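Local coordinates for 182aa long hypothetical protein (Pyrococcus horikoshii, PDB 2GAN) that is of unknown function but belongs to the GNAT family and is probably an acetyltransferase that transfers an acetyl group from acetyl-CoA, at residues W95-E100 with V106-F111. Sequence-based numbering, arbitrary orientation.
Sequences WWVPEE and VGLIEF. With SO4 (sulfate ion), chain D.
Trp96 and Leu108 form the tight part of this contact, with CH2 of the indole 4.0 Å from Leu108 CG in an oblique approach as the two side chains run past each other in opposite directions. Val97 joins them: its CG2 lies 4.1 Å from Leu108 CD2 and also rests over one face of the Trp96 ring, offset toward the rim. With CG between the backbone N and the carbonyl carbon (chi1 54°), Trp96 brings its six-membered ring, through CH2 and CZ2, against the strand. The carboxylate of Glu110 comes more loosely alongside the ring edge: Glu110 OE2 lies 4.2 Å from Trp96 CZ2, near the ring plane, with carboxylate and indole planes 61° apart. On the solvent side Glu99 and Glu100 are exposed, and the carboxylate end of Glu100 leads away from the strand. At Phe111, the backbone N-H donates to sulfate O4 (N to O4 2.8 Å, bent to 139°); the ion, probably from the crystallisation liquor, is also bound by Arg61. The loop thus packs on strand 106-114, which lies between strands 78-85 and 141-146 in the GNAT sheet; Ile109 faces helix 123-137, and Trp95 and Trp96 meet Phe171 of the second subunit.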
ATOM      1  N   TRP A  95       3.969  18.471  11.880  1.00 18.75           N
ATOM      2  CA  TRP A  95       2.978  17.764  12.686  1.00 21.20           C
ATOM      3  C   TRP A  95       3.314  16.363  13.193  1.00 20.60           C
ATOM      4  O   TRP A  95       2.923  16.006  14.302  1.00 21.63           O
ATOM      5  CB  TRP A  95       1.619  17.740  11.961  1.00 20.81           C
ATOM      6  CG  TRP A  95       1.536  16.774  10.812  1.00 23.39           C
ATOM      7  CD1 TRP A  95       1.877  17.011   9.510  1.00 23.16           C
ATOM      8  CD2 TRP A  95       1.120  15.403  10.873  1.00 22.34           C
ATOM      9  NE1 TRP A  95       1.701  15.871   8.756  1.00 21.65           N
ATOM     10  CE2 TRP A  95       1.239  14.871   9.567  1.00 23.06           C
ATOM     11  CE3 TRP A  95       0.666  14.573  11.901  1.00 23.05           C
ATOM     12  CZ2 TRP A  95       0.912  13.543   9.264  1.00 24.02           C
ATOM     13  CZ3 TRP A  95       0.340  13.253  11.601  1.00 24.94           C
ATOM     14  CH2 TRP A  95       0.466  12.752  10.293  1.00 24.59           C
ATOM     15  N   TRP A  96       4.035  15.566  12.413  1.00 20.36           N
ATOM     16  CA  TRP A  96       4.346  14.216  12.872  1.00 19.40           C
ATOM     17  C   TRP A  96       5.677  14.094  13.625  1.00 18.46           C
ATOM     18  O   TRP A  96       5.941  13.068  14.243  1.00 19.35           O
ATOM     19  CB  TRP A  96       4.315  13.220  11.694  1.00 14.55           C
ATOM     20  CG  TRP A  96       5.180  13.602  10.528  1.00 15.39           C
ATOM     21  CD1 TRP A  96       4.839  14.417   9.472  1.00 14.50           C
ATOM     22  CD2 TRP A  96       6.553  13.246  10.328  1.00 14.13           C
ATOM     23  NE1 TRP A  96       5.916  14.589   8.647  1.00 15.09           N
ATOM     24  CE2 TRP A  96       6.981  13.884   9.145  1.00 15.40           C
ATOM     25  CE3 TRP A  96       7.465  12.453  11.041  1.00 16.69           C
ATOM     26  CZ2 TRP A  96       8.287  13.752   8.649  1.00 17.31           C
ATOM     27  CZ3 TRP A  96       8.762  12.321  10.553  1.00 16.00           C
ATOM     28  CH2 TRP A  96       9.163  12.970   9.366  1.00 17.96           C
ATOM     29  N   VAL A  97       6.496  15.142  13.598  1.00 18.98           N
ATOM     30  CA  VAL A  97       7.807  15.110  14.255  1.00 20.74           C
ATOM     31  C   VAL A  97       7.874  15.215  15.787  1.00 21.77           C
ATOM     32  O   VAL A  97       7.622  16.264  16.368  1.00 21.12           O
ATOM     33  CB  VAL A  97       8.736  16.191  13.659  1.00 21.07           C
ATOM     34  CG1 VAL A  97      10.060  16.228  14.420  1.00 21.91           C
ATOM     35  CG2 VAL A  97       8.996  15.882  12.186  1.00 20.22           C
ATOM     36  N   PRO A  98       8.253  14.117  16.461  1.00 22.57           N
ATOM     37  CA  PRO A  98       8.347  14.128  17.923  1.00 22.31           C
ATOM     38  C   PRO A  98       9.613  14.838  18.416  1.00 24.21           C
ATOM     39  O   PRO A  98      10.531  15.133  17.641  1.00 22.58           O
ATOM     40  CB  PRO A  98       8.357  12.644  18.271  1.00 22.74           C
ATOM     41  CG  PRO A  98       9.200  12.079  17.169  1.00 21.93           C
ATOM     42  CD  PRO A  98       8.638  12.797  15.926  1.00 21.77           C
ATOM     43  N   GLU A  99       9.651  15.098  19.719  1.00 25.92           N
ATOM     44  CA  GLU A  99      10.778  15.767  20.349  1.00 27.67           C
ATOM     45  C   GLU A  99      12.089  15.007  20.132  1.00 27.12           C
ATOM     46  O   GLU A  99      13.155  15.615  20.035  1.00 25.28           O
ATOM     47  CB  GLU A  99      10.480  15.954  21.850  1.00 32.16           C
ATOM     48  CG  GLU A  99      11.602  15.586  22.834  1.00 38.82           C
ATOM     49  CD  GLU A  99      11.686  14.085  23.131  1.00 42.30           C
ATOM     50  OE1 GLU A  99      10.634  13.462  23.416  1.00 44.23           O
ATOM     51  OE2 GLU A  99      12.811  13.537  23.103  1.00 42.46           O
ATOM     52  N   GLU A 100      12.018  13.683  20.035  1.00 26.26           N
ATOM     53  CA  GLU A 100      13.235  12.912  19.832  1.00 28.21           C
ATOM     54  C   GLU A 100      13.876  13.181  18.472  1.00 30.21           C
ATOM     55  O   GLU A 100      15.065  12.932  18.294  1.00 31.25           O
ATOM     56  CB  GLU A 100      12.963  11.419  20.010  1.00 29.83           C
ATOM     57  CG  GLU A 100      12.604  11.047  21.449  1.00 29.52           C
ATOM     58  CD  GLU A 100      11.127  10.764  21.622  1.00 32.69           C
ATOM     59  OE1 GLU A 100      10.303  11.558  21.112  1.00 30.04           O
ATOM     60  OE2 GLU A 100      10.789   9.751  22.277  1.00 34.27           O
ATOM     61  N   VAL A 106      19.193  15.492  12.633  1.00 28.04           N
ATOM     62  CA  VAL A 106      17.994  15.022  11.939  1.00 25.82           C
ATOM     63  C   VAL A 106      17.791  15.653  10.560  1.00 25.69           C
ATOM     64  O   VAL A 106      17.879  16.869  10.390  1.00 28.00           O
ATOM     65  CB  VAL A 106      16.707  15.252  12.789  1.00 22.67           C
ATOM     66  CG1 VAL A 106      15.476  14.860  11.994  1.00 22.45           C
ATOM     67  CG2 VAL A 106      16.766  14.418  14.063  1.00 21.94           C
ATOM     68  N   GLY A 107      17.524  14.799   9.577  1.00 25.37           N
ATOM     69  CA  GLY A 107      17.275  15.245   8.220  1.00 24.30           C
ATOM     70  C   GLY A 107      15.994  14.590   7.728  1.00 23.85           C
ATOM     71  O   GLY A 107      15.850  13.368   7.800  1.00 25.87           O
ATOM     72  N   LEU A 108      15.066  15.398   7.225  1.00 21.19           N
ATOM     73  CA  LEU A 108      13.780  14.901   6.744  1.00 19.54           C
ATOM     74  C   LEU A 108      13.650  14.832   5.225  1.00 19.68           C
ATOM     75  O   LEU A 108      14.000  15.772   4.517  1.00 16.14           O
ATOM     76  CB  LEU A 108      12.653  15.785   7.287  1.00 19.83           C
ATOM     77  CG  LEU A 108      12.088  15.583   8.690  1.00 19.64           C
ATOM     78  CD1 LEU A 108      13.119  15.023   9.627  1.00 16.72           C
ATOM     79  CD2 LEU A 108      11.539  16.903   9.192  1.00 17.88           C
ATOM     80  N   ILE A 109      13.144  13.704   4.736  1.00 18.54           N
ATOM     81  CA  ILE A 109      12.904  13.517   3.315  1.00 18.01           C
ATOM     82  C   ILE A 109      11.397  13.384   3.170  1.00 18.13           C
ATOM     83  O   ILE A 109      10.760  12.686   3.952  1.00 19.38           O
ATOM     84  CB  ILE A 109      13.571  12.230   2.783  1.00 20.18           C
ATOM     85  CG1 ILE A 109      15.084  12.459   2.643  1.00 19.99           C
ATOM     86  CG2 ILE A 109      12.929  11.816   1.447  1.00 18.49           C
ATOM     87  CD1 ILE A 109      15.881  11.221   2.265  1.00 22.08           C
ATOM     88  N   GLU A 110      10.827  14.069   2.189  1.00 17.89           N
ATOM     89  CA  GLU A 110       9.392  14.003   1.956  1.00 18.90           C
ATOM     90  C   GLU A 110       9.092  14.483   0.546  1.00 17.65           C
ATOM     91  O   GLU A 110      10.014  14.768  -0.231  1.00 16.25           O
ATOM     92  CB  GLU A 110       8.637  14.847   3.004  1.00 22.95           C
ATOM     93  CG  GLU A 110       9.023  16.319   3.094  1.00 27.36           C
ATOM     94  CD  GLU A 110       8.503  17.003   4.375  1.00 31.82           C
ATOM     95  OE1 GLU A 110       8.428  18.247   4.398  1.00 32.33           O
ATOM     96  OE2 GLU A 110       8.181  16.310   5.364  1.00 34.02           O
ATOM     97  N   PHE A 111       7.810  14.542   0.195  1.00 17.10           N
ATOM     98  CA  PHE A 111       7.421  15.004  -1.134  1.00 17.11           C
ATOM     99  C   PHE A 111       8.160  14.178  -2.189  1.00 15.28           C
ATOM    100  O   PHE A 111       8.625  14.711  -3.198  1.00 14.90           O
ATOM    101  CB  PHE A 111       7.786  16.483  -1.265  1.00 15.76           C
ATOM    102  CG  PHE A 111       6.991  17.220  -2.293  1.00 15.76           C
ATOM    103  CD1 PHE A 111       7.608  17.749  -3.417  1.00 19.90           C
ATOM    104  CD2 PHE A 111       5.634  17.456  -2.099  1.00 18.74           C
ATOM    105  CE1 PHE A 111       6.890  18.513  -4.333  1.00 22.15           C
ATOM    106  CE2 PHE A 111       4.905  18.216  -3.005  1.00 16.77           C
ATOM    107  CZ  PHE A 111       5.529  18.748  -4.120  1.00 19.16           C
TER
HETATM  108  S   SO4 D1202       4.637  13.907   2.045  1.00 47.81           S
HETATM  109  O1  SO4 D1202       4.450  13.112   0.815  1.00 47.31           O
HETATM  110  O2  SO4 D1202       5.261  13.075   3.099  1.00 46.08           O
HETATM  111  O3  SO4 D1202       3.316  14.375   2.504  1.00 49.72           O
HETATM  112  O4  SO4 D1202       5.511  15.054   1.763  1.00 45.96           O